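Local coordinates for protein beta-lactamase (Serratia marcescens, PDB 5X5G) that probably hydrolyses beta-lactams to substituted beta-amino acids, as a class A beta-lactamase that confers antibiotic resistance, at residues 47-52 / 145-150; 81-86 / 111-116; 106-111 / 213-218. One frame throughout, in Å; residues are numbered along the deposited sequence.

Contact 1 (47-52 / 145-150). With NA (sodium ion), chain E; OP0 ((2S,5R)-N-(2-aminoethoxy)-1-formyl-5-[(sulfooxy)amino]piperidine-2-carboxamide), chain F.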
loop_
_atom_site.group_PDB
_atom_site.type_symbol
_atom_site.label_atom_id
_atom_site.label_comp_id
_atom_site.label_asym_id
_atom_site.label_seq_id
_atom_site.Cartn_x
_atom_site.Cartn_y
_atom_site.Cartn_z
ATOM N N SER A 47 5.767 -9.117 6.309
ATOM C CA SER A 47 4.451 -9.247 6.912
ATOM C C SER A 47 4.223 -10.574 7.626
ATOM O O SER A 47 3.231 -10.705 8.335
ATOM C CB SER A 47 3.330 -9.068 5.894
ATOM O OG SER A 47 3.248 -7.731 5.487
ATOM N N THR A 48 5.120 -11.548 7.473
ATOM C CA THR A 48 4.929 -12.815 8.178
ATOM C C THR A 48 4.842 -12.652 9.681
ATOM O O THR A 48 4.249 -13.478 10.335
ATOM C CB THR A 48 5.950 -13.922 7.772
ATOM O OG1 THR A 48 7.287 -13.521 8.126
ATOM C CG2 THR A 48 5.839 -14.206 6.207
ATOM N N TYR A 49 5.423 -11.589 10.225
ATOM C CA TYR A 49 5.468 -11.387 11.632
ATOM C C TYR A 49 4.160 -10.846 12.179
ATOM O O TYR A 49 4.006 -10.822 13.404
ATOM C CB TYR A 49 6.694 -10.549 12.061
ATOM C CG TYR A 49 6.560 -9.025 12.017
ATOM C CD1 TYR A 49 5.729 -8.387 11.091
ATOM C CD2 TYR A 49 7.411 -8.236 12.769
ATOM C CE1 TYR A 49 5.692 -7.020 10.986
ATOM C CE2 TYR A 49 7.394 -6.854 12.668
ATOM C CZ TYR A 49 6.513 -6.243 11.776
ATOM O OH TYR A 49 6.445 -4.873 11.721
ATOM N N LYS A 50 3.175 -10.622 11.311
ATOM C CA LYS A 50 1.811 -10.356 11.770
ATOM C C LYS A 50 1.163 -11.595 12.383
ATOM O O LYS A 50 0.335 -11.474 13.261
ATOM C CB LYS A 50 0.954 -9.750 10.639
ATOM C CG LYS A 50 1.479 -8.349 10.205
ATOM C CD LYS A 50 1.004 -7.914 8.843
ATOM C CE LYS A 50 1.641 -6.586 8.444
ATOM N NZ LYS A 50 1.054 -6.176 7.147
ATOM N N PHE A 51 1.669 -12.780 12.049
ATOM C CA PHE A 51 1.262 -14.021 12.722
ATOM C C PHE A 51 1.672 -13.967 14.197
ATOM O O PHE A 51 0.834 -14.109 15.081
ATOM C CB PHE A 51 1.912 -15.238 12.047
ATOM C CG PHE A 51 1.724 -16.527 12.806
ATOM C CD1 PHE A 51 0.451 -17.014 13.078
ATOM C CD2 PHE A 51 2.827 -17.251 13.259
ATOM C CE1 PHE A 51 0.286 -18.213 13.755
ATOM C CE2 PHE A 51 2.650 -18.410 14.007
ATOM C CZ PHE A 51 1.386 -18.887 14.242
ATOM N N HIS A 52 2.940 -13.638 14.422
ATOM C CA HIS A 52 3.511 -13.552 15.755
ATOM C C HIS A 52 2.800 -12.473 16.576
ATOM O O HIS A 52 2.492 -12.686 17.747
ATOM C CB HIS A 52 4.989 -13.188 15.678
ATOM C CG HIS A 52 5.794 -14.048 14.755
ATOM N ND1 HIS A 52 5.502 -14.186 13.409
ATOM C CD2 HIS A 52 6.927 -14.739 14.965
ATOM C CE1 HIS A 52 6.374 -15.010 12.864
ATOM N NE2 HIS A 52 7.244 -15.366 13.790
ATOM N N ALA A 145 10.839 -3.943 14.796
ATOM C CA ALA A 145 10.409 -2.745 14.069
ATOM C C ALA A 145 8.951 -2.869 13.604
ATOM O O ALA A 145 8.528 -3.933 13.130
ATOM C CB ALA A 145 11.309 -2.455 12.878
ATOM N N THR A 146 8.205 -1.773 13.759
ATOM C CA THR A 146 6.814 -1.676 13.315
ATOM C C THR A 146 6.819 -1.505 11.814
ATOM O O THR A 146 7.871 -1.279 11.193
ATOM C CB THR A 146 6.085 -0.447 13.911
ATOM O OG1 THR A 146 6.785 0.747 13.509
ATOM C CG2 THR A 146 6.014 -0.519 15.427
ATOM N N GLU A 147 5.646 -1.610 11.207
ATOM C CA GLU A 147 5.549 -1.350 9.791
ATOM C C GLU A 147 5.979 0.095 9.485
ATOM O O GLU A 147 6.686 0.322 8.539
ATOM C CB GLU A 147 4.142 -1.637 9.233
ATOM C CG GLU A 147 3.856 -3.132 9.096
ATOM C CD GLU A 147 4.583 -3.774 7.929
ATOM O OE1 GLU A 147 5.099 -3.051 7.008
ATOM O OE2 GLU A 147 4.663 -5.022 7.958
ATOM N N GLU A 148 5.552 1.062 10.268
ATOM C CA GLU A 148 5.974 2.427 10.029
ATOM C C GLU A 148 7.510 2.582 10.063
ATOM O O GLU A 148 8.080 3.335 9.288
ATOM C CB GLU A 148 5.365 3.333 11.084
ATOM C CG GLU A 148 5.837 4.779 11.005
ATOM C CD GLU A 148 5.071 5.686 11.957
ATOM O OE1 GLU A 148 4.436 5.163 12.896
ATOM O OE2 GLU A 148 5.111 6.920 11.774
ATOM N N GLU A 149 8.151 1.942 11.026
ATOM C CA GLU A 149 9.611 1.947 11.124
ATOM C C GLU A 149 10.306 1.343 9.924
ATOM O O GLU A 149 11.298 1.906 9.424
ATOM C CB GLU A 149 10.081 1.307 12.442
ATOM C CG GLU A 149 9.679 2.124 13.645
ATOM C CD GLU A 149 9.912 1.454 14.979
ATOM O OE1 GLU A 149 9.817 0.214 15.105
ATOM O OE2 GLU A 149 10.021 2.196 15.975
ATOM N N MET A 150 9.769 0.235 9.421
ATOM C CA MET A 150 10.320 -0.404 8.262
ATOM C C MET A 150 10.174 0.454 7.014
ATOM O O MET A 150 11.021 0.391 6.108
ATOM C CB MET A 150 9.651 -1.775 8.010
ATOM C CG MET A 150 10.158 -2.911 8.902
ATOM S SD MET A 150 9.706 -4.581 8.336
ATOM C CE MET A 150 7.926 -4.595 8.484
HETATM NA NA NA E . 12.815 -1.763 5.639
HETATM C C1 OP0 F . 3.769 -7.351 4.103
HETATM O O8 OP0 F . 4.737 -8.058 3.811
HETATM N N14 OP0 F . 3.533 -6.256 3.547
HETATM C C2 OP0 F . 4.410 -5.665 2.553
HETATM C C3 OP0 F . 4.759 -4.290 2.995
HETATM N N15 OP0 F . 5.000 -3.419 2.027
HETATM O O9 OP0 F . 4.866 -4.072 4.218
HETATM C C7 OP0 F . 2.264 -5.615 3.701
HETATM C C6 OP0 F . 1.497 -5.895 2.436
HETATM C C5 OP0 F . 2.247 -5.244 1.275
HETATM C C4 OP0 F . 3.700 -5.729 1.202
HETATM N N16 OP0 F . 1.196 -7.354 2.294
HETATM S S17 OP0 F . 2.056 -9.480 1.633
HETATM O O10 OP0 F . 2.032 -7.988 1.471
HETATM O O13 OP0 F . 3.154 -10.137 1.009
HETATM O O12 OP0 F . 0.893 -9.916 0.929
HETATM O O11 OP0 F . 2.037 -9.778 3.212
HETATM N N21 OP0 F . 8.443 -1.003 3.599
HETATM C C22 OP0 F . 7.920 -2.235 2.952
HETATM C C23 OP0 F . 6.867 -1.969 1.875
HETATM O O24 OP0 F . 5.545 -2.244 2.340
HETATM O O HOH W 1 10.499 -2.729 4.226
#
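The SxxK start of helix 49-63, with Ser-47, Tyr-49 and Lys-50, faces Glu-147 and its neighbours at the head of helix 147-151, probably the omega-loop side of a class A active site. Ser-47 is carbamoylated by the opened diazabicyclooctane inhibitor: its OG lies 1.5 Å from C1 of the ligand. The backbone N of Ser-47 donates to O8 of that carbonyl over 2.9 Å, one half of an oxyanion hole. Lys-50 runs out as an extended chain and its NZ donates to the acylated OG of Ser-47 (3.2 Å), while its strongest polar partner is Asn-113 OD1. Glu-147 meets this lysine at about a right angle. Bent at chi2 (-74°), the glutamate turns back so that OE2 lies 3.4 Å from Lys-50 CE; NZ stands farther off, making a long salt bridge with OE2 of 3.9 Å. The other oxygen, OE1, accepts from His-151 NE2.

Tyr-49 makes the firmer join. Its hydroxyl donates to Ala-145 O over 2.7 Å, landing on a lone pair in the carbonyl plane with a C=O...donor angle of 140°; Asn-160 ND2 donates to the same oxygen. Met-150 reaches in from the opposite direction, placing its CE 3.6 Å from the OH of Tyr-49. Within 145-150, Thr-146 and Glu-149 form a capping box on helix 147-151, and Met-150 O joins Ala-153 O, Trp-154 O and a water in binding the sodium ion. With Tyr-49 tying the loop down through Ala-145 and His-151 gripping OE1, the Glu-147 carboxylate is held beside the acyl bond, a placement consistent with the general-base glutamate of class A enzymes.

Contact 2 (81-86 / 111-116). With OP0 ((2S,5R)-N-(2-aminoethoxy)-1-formyl-5-[(sulfooxy)amino]piperidine-2-carboxamide), chain F; OP0 ((2S,5R)-N-(2-aminoethoxy)-1-formyl-5-[(sulfooxy)amino]piperidine-2-carboxamide), chain B.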
loop_
_atom_site.group_PDB
_atom_site.type_symbol
_atom_site.label_atom_id
_atom_site.label_comp_id
_atom_site.label_asym_id
_atom_site.label_seq_id
_atom_site.Cartn_x
_atom_site.Cartn_y
_atom_site.Cartn_z
ATOM N N PRO A 81 -1.801 6.845 4.899
ATOM C CA PRO A 81 -1.988 6.668 3.459
ATOM C C PRO A 81 -0.798 6.043 2.763
ATOM O O PRO A 81 -0.900 5.620 1.600
ATOM C CB PRO A 81 -2.140 8.100 2.950
ATOM C CG PRO A 81 -1.291 8.908 3.887
ATOM C CD PRO A 81 -1.351 8.216 5.231
ATOM N N ASN A 82 0.356 6.113 3.408
ATOM C CA ASN A 82 1.582 5.782 2.761
ATOM C C ASN A 82 1.918 4.334 3.044
ATOM O O ASN A 82 3.027 4.056 3.487
ATOM C CB ASN A 82 2.707 6.715 3.255
ATOM C CG ASN A 82 2.644 6.988 4.758
ATOM O OD1 ASN A 82 2.625 8.137 5.187
ATOM N ND2 ASN A 82 2.598 5.933 5.555
ATOM N N THR A 83 0.957 3.417 2.819
ATOM C CA THR A 83 1.192 1.991 3.064
ATOM C C THR A 83 0.004 1.071 2.617
ATOM O O THR A 83 -1.143 1.523 2.488
ATOM C CB THR A 83 1.540 1.813 4.541
ATOM O OG1 THR A 83 2.056 0.516 4.753
ATOM C CG2 THR A 83 0.304 2.032 5.446
ATOM N N TRP A 84 0.284 -0.208 2.337
ATOM C CA TRP A 84 -0.772 -1.159 2.035
ATOM C C TRP A 84 -1.749 -1.234 3.199
ATOM O O TRP A 84 -1.360 -1.643 4.293
ATOM C CB TRP A 84 -0.203 -2.547 1.746
ATOM C CG TRP A 84 -1.185 -3.656 1.713
ATOM C CD1 TRP A 84 -1.608 -4.405 2.783
ATOM C CD2 TRP A 84 -1.865 -4.200 0.560
ATOM N NE1 TRP A 84 -2.465 -5.386 2.360
ATOM C CE2 TRP A 84 -2.697 -5.239 1.020
ATOM C CE3 TRP A 84 -1.936 -3.830 -0.792
ATOM C CZ2 TRP A 84 -3.538 -5.958 0.175
ATOM C CZ3 TRP A 84 -2.786 -4.513 -1.612
ATOM C CH2 TRP A 84 -3.559 -5.587 -1.136
ATOM N N SER A 85 -3.019 -0.918 2.923
ATOM C CA SER A 85 -4.080 -0.876 3.967
ATOM C C SER A 85 -5.503 -0.909 3.385
ATOM O O SER A 85 -6.162 0.113 3.219
ATOM C CB SER A 85 -3.905 0.298 4.897
ATOM O OG SER A 85 -4.854 0.329 5.937
ATOM N N PRO A 86 -6.031 -2.111 3.236
ATOM C CA PRO A 86 -7.454 -2.239 2.976
ATOM C C PRO A 86 -8.305 -1.561 4.045
ATOM O O PRO A 86 -9.341 -1.010 3.692
ATOM C CB PRO A 86 -7.676 -3.774 2.951
ATOM C CG PRO A 86 -6.337 -4.329 2.585
ATOM C CD PRO A 86 -5.322 -3.406 3.204
ATOM N N SER A 111 -3.293 -8.629 5.303
ATOM C CA SER A 111 -1.965 -8.028 5.558
ATOM C C SER A 111 -1.970 -6.526 5.806
ATOM O O SER A 111 -1.079 -5.810 5.325
ATOM C CB SER A 111 -0.998 -8.376 4.407
ATOM O OG SER A 111 0.296 -8.607 4.913
ATOM N N ASP A 112 -2.979 -6.013 6.513
ATOM C CA ASP A 112 -3.046 -4.585 6.697
ATOM C C ASP A 112 -1.862 -4.060 7.506
ATOM O O ASP A 112 -1.614 -4.508 8.657
ATOM C CB ASP A 112 -4.373 -4.168 7.315
ATOM C CG ASP A 112 -4.649 -2.703 7.138
ATOM O OD1 ASP A 112 -4.043 -1.926 7.865
ATOM O OD2 ASP A 112 -5.508 -2.328 6.312
ATOM N N ASN A 113 -1.154 -3.071 6.944
ATOM C CA ASN A 113 0.010 -2.461 7.640
ATOM C C ASN A 113 -0.369 -1.545 8.784
ATOM O O ASN A 113 0.288 -1.541 9.858
ATOM C CB ASN A 113 0.938 -1.695 6.667
ATOM C CG ASN A 113 1.838 -2.625 5.849
ATOM O OD1 ASN A 113 2.014 -3.795 6.209
ATOM N ND2 ASN A 113 2.381 -2.122 4.711
ATOM N N ASN A 114 -1.460 -0.806 8.601
ATOM C CA ASN A 114 -1.993 0.004 9.685
ATOM C C ASN A 114 -2.539 -0.824 10.827
ATOM O O ASN A 114 -2.307 -0.509 11.980
ATOM C CB ASN A 114 -3.056 0.950 9.131
ATOM C CG ASN A 114 -2.434 2.060 8.305
ATOM O OD1 ASN A 114 -1.422 2.620 8.712
ATOM N ND2 ASN A 114 -3.006 2.368 7.161
ATOM N N GLY A 115 -3.346 -1.823 10.522
ATOM C CA GLY A 115 -3.810 -2.737 11.550
ATOM C C GLY A 115 -2.690 -3.323 12.376
ATOM O O GLY A 115 -2.741 -3.351 13.599
ATOM N N CYS A 116 -1.622 -3.725 11.702
ATOM C CA CYS A 116 -0.426 -4.232 12.362
ATOM C C CYS A 116 0.087 -3.258 13.450
ATOM O O CYS A 116 0.301 -3.642 14.624
ATOM C CB CYS A 116 0.640 -4.480 11.322
ATOM S SG CYS A 116 2.213 -5.014 12.017
HETATM C C1 OP0 F . 3.769 -7.351 4.103
HETATM O O8 OP0 F . 4.737 -8.058 3.811
HETATM N N14 OP0 F . 3.533 -6.256 3.547
HETATM C C2 OP0 F . 4.410 -5.665 2.553
HETATM C C3 OP0 F . 4.759 -4.290 2.995
HETATM N N15 OP0 F . 5.000 -3.419 2.027
HETATM O O9 OP0 F . 4.866 -4.072 4.218
HETATM C C7 OP0 F . 2.264 -5.615 3.701
HETATM C C6 OP0 F . 1.497 -5.895 2.436
HETATM C C5 OP0 F . 2.247 -5.244 1.275
HETATM C C4 OP0 F . 3.700 -5.729 1.202
HETATM N N16 OP0 F . 1.196 -7.354 2.294
HETATM S S17 OP0 F . 2.056 -9.480 1.633
HETATM O O10 OP0 F . 2.032 -7.988 1.471
HETATM O O13 OP0 F . 3.154 -10.137 1.009
HETATM O O12 OP0 F . 0.893 -9.916 0.929
HETATM O O11 OP0 F . 2.037 -9.778 3.212
HETATM N N21 OP0 F . 8.443 -1.003 3.599
HETATM C C22 OP0 F . 7.920 -2.235 2.952
HETATM C C23 OP0 F . 6.867 -1.969 1.875
HETATM O O24 OP0 F . 5.545 -2.244 2.340
HETATM C C1 OP0 B . -0.015 8.340 -3.940
HETATM O O8 OP0 B . 0.453 9.425 -3.587
HETATM N N14 OP0 B . 0.274 7.258 -3.383
HETATM C C2 OP0 B . 1.244 7.154 -2.308
HETATM C C3 OP0 B . 2.259 6.138 -2.692
HETATM N N15 OP0 B . 2.818 5.478 -1.689
HETATM O O9 OP0 B . 2.558 6.027 -3.897
HETATM C C7 OP0 B . -0.499 6.080 -3.625
HETATM C C6 OP0 B . -1.404 5.919 -2.432
HETATM C C5 OP0 B . -0.527 5.697 -1.201
HETATM C C4 OP0 B . 0.488 6.832 -1.021
HETATM N N16 OP0 B . -2.394 7.038 -2.346
HETATM S S17 OP0 B . -2.746 9.298 -1.663
HETATM O O10 OP0 B . -2.047 7.983 -1.471
HETATM O O13 OP0 B . -2.168 10.397 -0.966
HETATM O O12 OP0 B . -4.026 9.091 -1.065
HETATM O O11 OP0 B . -2.782 9.582 -3.245
HETATM N N21 OP0 B . 7.118 5.101 -2.926
HETATM C C22 OP0 B . 6.006 5.903 -2.350
HETATM C C23 OP0 B . 5.137 5.130 -1.356
HETATM O O24 OP0 B . 3.893 4.729 -1.931
#
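Ser-111 meets Trp-84 through its backbone: the carbonyl O lies 3.0 Å from Trp-84 CD1, at the edge of the indole, whose NE1 donates instead to His-110 O. The hydroxyl of Ser-111 points to the ligand, donating to sulfate oxygen O11 over 2.7 Å. One face of the indole lies against the inhibitor's ring, the opposite one against Pro-86 CD.

Asp-112 comes next, its CG swung anti to the backbone N (chi1 -163°), which carries the carboxylate to Ser-85. Ser-85 OG donates to OD2 from the syn side at 2.8 Å, and Leu-87 N adds a second bond to OD2. The other oxygen, OD1, caps helix 113-123 by accepting from Gly-115 N.

Asn-113 follows, completing the SDN motif of class A enzymes. Its N donates to Trp-84 O (3.0 Å), and its ND2 reaches Thr-83 OG1 at 2.7 Å, nearly in the amide plane, while also donating to ligand O9 over 3.2 Å. Asn-114 sends ND2 to Ser-85 OG (3.0 Å), a hydroxyl that thus accepts from one side chain and donates to another.

Buried between two helix starts and fed by three donors, the Asp-112 carboxylate is probably stabilised as an anion, and its bonds fix the loop that positions Trp-84 over the inhibitor.

Contact 3 (106-111 / 213-218). With OP0 ((2S,5R)-N-(2-aminoethoxy)-1-formyl-5-[(sulfooxy)amino]piperidine-2-carboxamide), chain F.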
loop_
_atom_site.group_PDB
_atom_site.type_symbol
_atom_site.label_atom_id
_atom_site.label_comp_id
_atom_site.label_asym_id
_atom_site.label_seq_id
_atom_site.Cartn_x
_atom_site.Cartn_y
_atom_site.Cartn_z
ATOM N N SER A 106 -8.208 -8.157 9.274
ATOM C CA SER A 106 -7.637 -7.339 8.193
ATOM C C SER A 106 -6.114 -7.441 8.257
ATOM O O SER A 106 -5.451 -7.585 7.236
ATOM C CB SER A 106 -8.048 -5.872 8.340
ATOM O OG SER A 106 -7.605 -5.124 7.208
ATOM N N THR A 107 -5.577 -7.412 9.466
ATOM C CA THR A 107 -4.120 -7.499 9.668
ATOM C C THR A 107 -3.545 -8.820 9.169
ATOM O O THR A 107 -2.497 -8.827 8.499
ATOM C CB THR A 107 -3.720 -7.220 11.139
ATOM O OG1 THR A 107 -4.122 -5.886 11.507
ATOM C CG2 THR A 107 -2.230 -7.267 11.330
ATOM N N VAL A 108 -4.175 -9.945 9.553
ATOM C CA VAL A 108 -3.629 -11.251 9.193
ATOM C C VAL A 108 -4.060 -11.665 7.776
ATOM O O VAL A 108 -3.192 -12.000 6.940
ATOM C CB VAL A 108 -4.045 -12.336 10.218
ATOM C CG1 VAL A 108 -3.640 -13.710 9.758
ATOM C CG2 VAL A 108 -3.431 -12.021 11.555
ATOM N N SER A 109 -5.378 -11.684 7.513
ATOM C CA SER A 109 -5.899 -12.264 6.251
ATOM C C SER A 109 -5.611 -11.345 5.030
ATOM O O SER A 109 -5.402 -11.846 3.927
ATOM C CB SER A 109 -7.409 -12.563 6.307
ATOM O OG SER A 109 -7.698 -13.460 7.354
ATOM N N HIS A 110 -5.668 -10.041 5.246
ATOM C CA HIS A 110 -5.418 -9.050 4.194
ATOM C C HIS A 110 -4.132 -8.214 4.364
ATOM O O HIS A 110 -3.863 -7.311 3.533
ATOM C CB HIS A 110 -6.619 -8.137 4.054
ATOM C CG HIS A 110 -7.809 -8.814 3.468
ATOM N ND1 HIS A 110 -8.665 -9.581 4.232
ATOM C CD2 HIS A 110 -8.276 -8.866 2.197
ATOM C CE1 HIS A 110 -9.623 -10.063 3.456
ATOM N NE2 HIS A 110 -9.396 -9.665 2.210
ATOM N N SER A 111 -3.293 -8.629 5.303
ATOM C CA SER A 111 -1.965 -8.028 5.558
ATOM C C SER A 111 -1.970 -6.526 5.806
ATOM O O SER A 111 -1.079 -5.810 5.325
ATOM C CB SER A 111 -0.998 -8.376 4.407
ATOM O OG SER A 111 0.296 -8.607 4.913
ATOM N N ALA A 213 -3.567 -22.770 5.901
ATOM C CA ALA A 213 -3.659 -21.684 6.849
ATOM C C ALA A 213 -2.293 -20.953 6.826
ATOM O O ALA A 213 -1.270 -21.556 7.198
ATOM C CB ALA A 213 -3.927 -22.276 8.224
ATOM N N HIS A 214 -2.242 -19.727 6.316
ATOM C CA HIS A 214 -0.969 -19.098 6.052
ATOM C C HIS A 214 -0.902 -17.587 6.221
ATOM O O HIS A 214 -1.932 -16.883 6.270
ATOM C CB HIS A 214 -0.498 -19.504 4.671
ATOM C CG HIS A 214 -1.243 -18.850 3.554
ATOM N ND1 HIS A 214 -0.632 -17.992 2.662
ATOM C CD2 HIS A 214 -2.527 -18.979 3.136
ATOM C CE1 HIS A 214 -1.527 -17.576 1.774
ATOM N NE2 HIS A 214 -2.672 -18.191 2.011
ATOM N N LYS A 215 0.330 -17.082 6.123
ATOM C CA LYS A 215 0.597 -15.653 6.170
ATOM C C LYS A 215 1.760 -15.307 5.259
ATOM O O LYS A 215 2.879 -15.844 5.400
ATOM C CB LYS A 215 0.893 -15.185 7.618
ATOM C CG LYS A 215 1.242 -13.696 7.721
ATOM C CD LYS A 215 -0.006 -12.806 7.746
ATOM C CE LYS A 215 0.171 -11.367 7.249
ATOM N NZ LYS A 215 0.442 -11.332 5.797
ATOM N N THR A 216 1.507 -14.345 4.380
ATOM C CA THR A 216 2.483 -13.919 3.420
ATOM C C THR A 216 3.367 -12.821 3.982
ATOM O O THR A 216 3.037 -12.162 4.981
ATOM C CB THR A 216 1.798 -13.390 2.149
ATOM O OG1 THR A 216 0.806 -12.438 2.497
ATOM C CG2 THR A 216 1.142 -14.517 1.398
ATOM N N GLY A 217 4.414 -12.511 3.242
ATOM C CA GLY A 217 5.099 -11.215 3.402
ATOM C C GLY A 217 5.873 -10.905 2.141
ATOM O O GLY A 217 6.413 -11.825 1.499
ATOM N N SER A 218 6.063 -9.602 1.894
ATOM C CA SER A 218 6.738 -9.115 0.694
ATOM C C SER A 218 7.419 -7.803 1.048
ATOM O O SER A 218 6.860 -7.006 1.812
ATOM C CB SER A 218 5.726 -8.812 -0.440
ATOM O OG SER A 218 4.884 -9.889 -0.720
HETATM C C1 OP0 F . 3.769 -7.351 4.103
HETATM O O8 OP0 F . 4.737 -8.058 3.811
HETATM N N14 OP0 F . 3.533 -6.256 3.547
HETATM C C2 OP0 F . 4.410 -5.665 2.553
HETATM C C3 OP0 F . 4.759 -4.290 2.995
HETATM N N15 OP0 F . 5.000 -3.419 2.027
HETATM O O9 OP0 F . 4.866 -4.072 4.218
HETATM C C7 OP0 F . 2.264 -5.615 3.701
HETATM C C6 OP0 F . 1.497 -5.895 2.436
HETATM C C5 OP0 F . 2.247 -5.244 1.275
HETATM C C4 OP0 F . 3.700 -5.729 1.202
HETATM N N16 OP0 F . 1.196 -7.354 2.294
HETATM S S17 OP0 F . 2.056 -9.480 1.633
HETATM O O10 OP0 F . 2.032 -7.988 1.471
HETATM O O13 OP0 F . 3.154 -10.137 1.009
HETATM O O12 OP0 F . 0.893 -9.916 0.929
HETATM O O11 OP0 F . 2.037 -9.778 3.212
HETATM N N21 OP0 F . 8.443 -1.003 3.599
HETATM C C22 OP0 F . 7.920 -2.235 2.952
HETATM C C23 OP0 F . 6.867 -1.969 1.875
HETATM O O24 OP0 F . 5.545 -2.244 2.340
HETATM O O HOH W 2 -1.660 -12.669 4.539
#
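Lys-215 and Ser-111 form the tight end of this contact. The ammonium nitrogen NZ donates to Ser-111 OG over 2.9 Å, and turns back on its own strand to donate to Thr-216 O at 2.8 Å, coming in 26° off the carbonyl plane. Two bends put it there: with chi2 at 82° and chi4 at 68° the chain curls instead of reaching straight out, so that its end lies between the loop at Ser-111 and the strand. Ser-111 OG in turn faces the sulfate of the inhibitor, and Lys-215 NZ, Ser-111 OG and sulfate O11 form a compact triangle, NZ lying 3.4 Å from O11. The lysine's charge probably helps attract the anionic group.

Toward helix 100-109 the fit slackens. Lys-215 CD comes within 3.4 Å of Val-108 O, but the two side chains barely meet, Val-108 CG1 and Lys-215 CD being 4.3 Å apart. A water spans the two segments here, donating to Val-108 O (2.9 Å) and accepting from Lys-215 NZ (2.8 Å).

Lys-215, Thr-216 and Gly-217 make up the KTG motif on strand 212-218, the edge strand of the five-stranded sheet, and with Ser-111 they wall one side of the active site in the manner of class A beta-lactamases. Past the glycine, the backbone N of Ser-218 donates to carbonyl O8 of the ligand over 2.8 Å, supplying the second half of the oxyanion hole. Its hydroxyl stands very close to sulfate oxygen O13 and also bonds Arg-201 NH2, while Arg-201 NH1 holds Gly-217 O. Thr-216 OG1, whose firm partner is Thr-197 OG1, has O11 and O12 of the sulfate at weak hydrogen-bonding range.

After an N-terminal helix and the first strands, the chain enters helix 49-63 and comes back to its start at 145-150, so contact 1 closes a loop of 92 residues. Contact 2 lies wholly within that loop, bringing 111-116 back to 81-86. Contact 3 starts at 106-111, within the loop of contact 1 and running into the closing segment of contact 2 at Ser-111, and closes a loop of 101 residues at 213-218, so it crosses the other two. Contact 1 ties helix 49-63 to helix 147-151, contact 2 the loop before helix 86-90 to the start of helix 113-123, and contact 3 the end of helix 100-109 to the edge of the five-stranded sheet; all three meet around the same inhibitor.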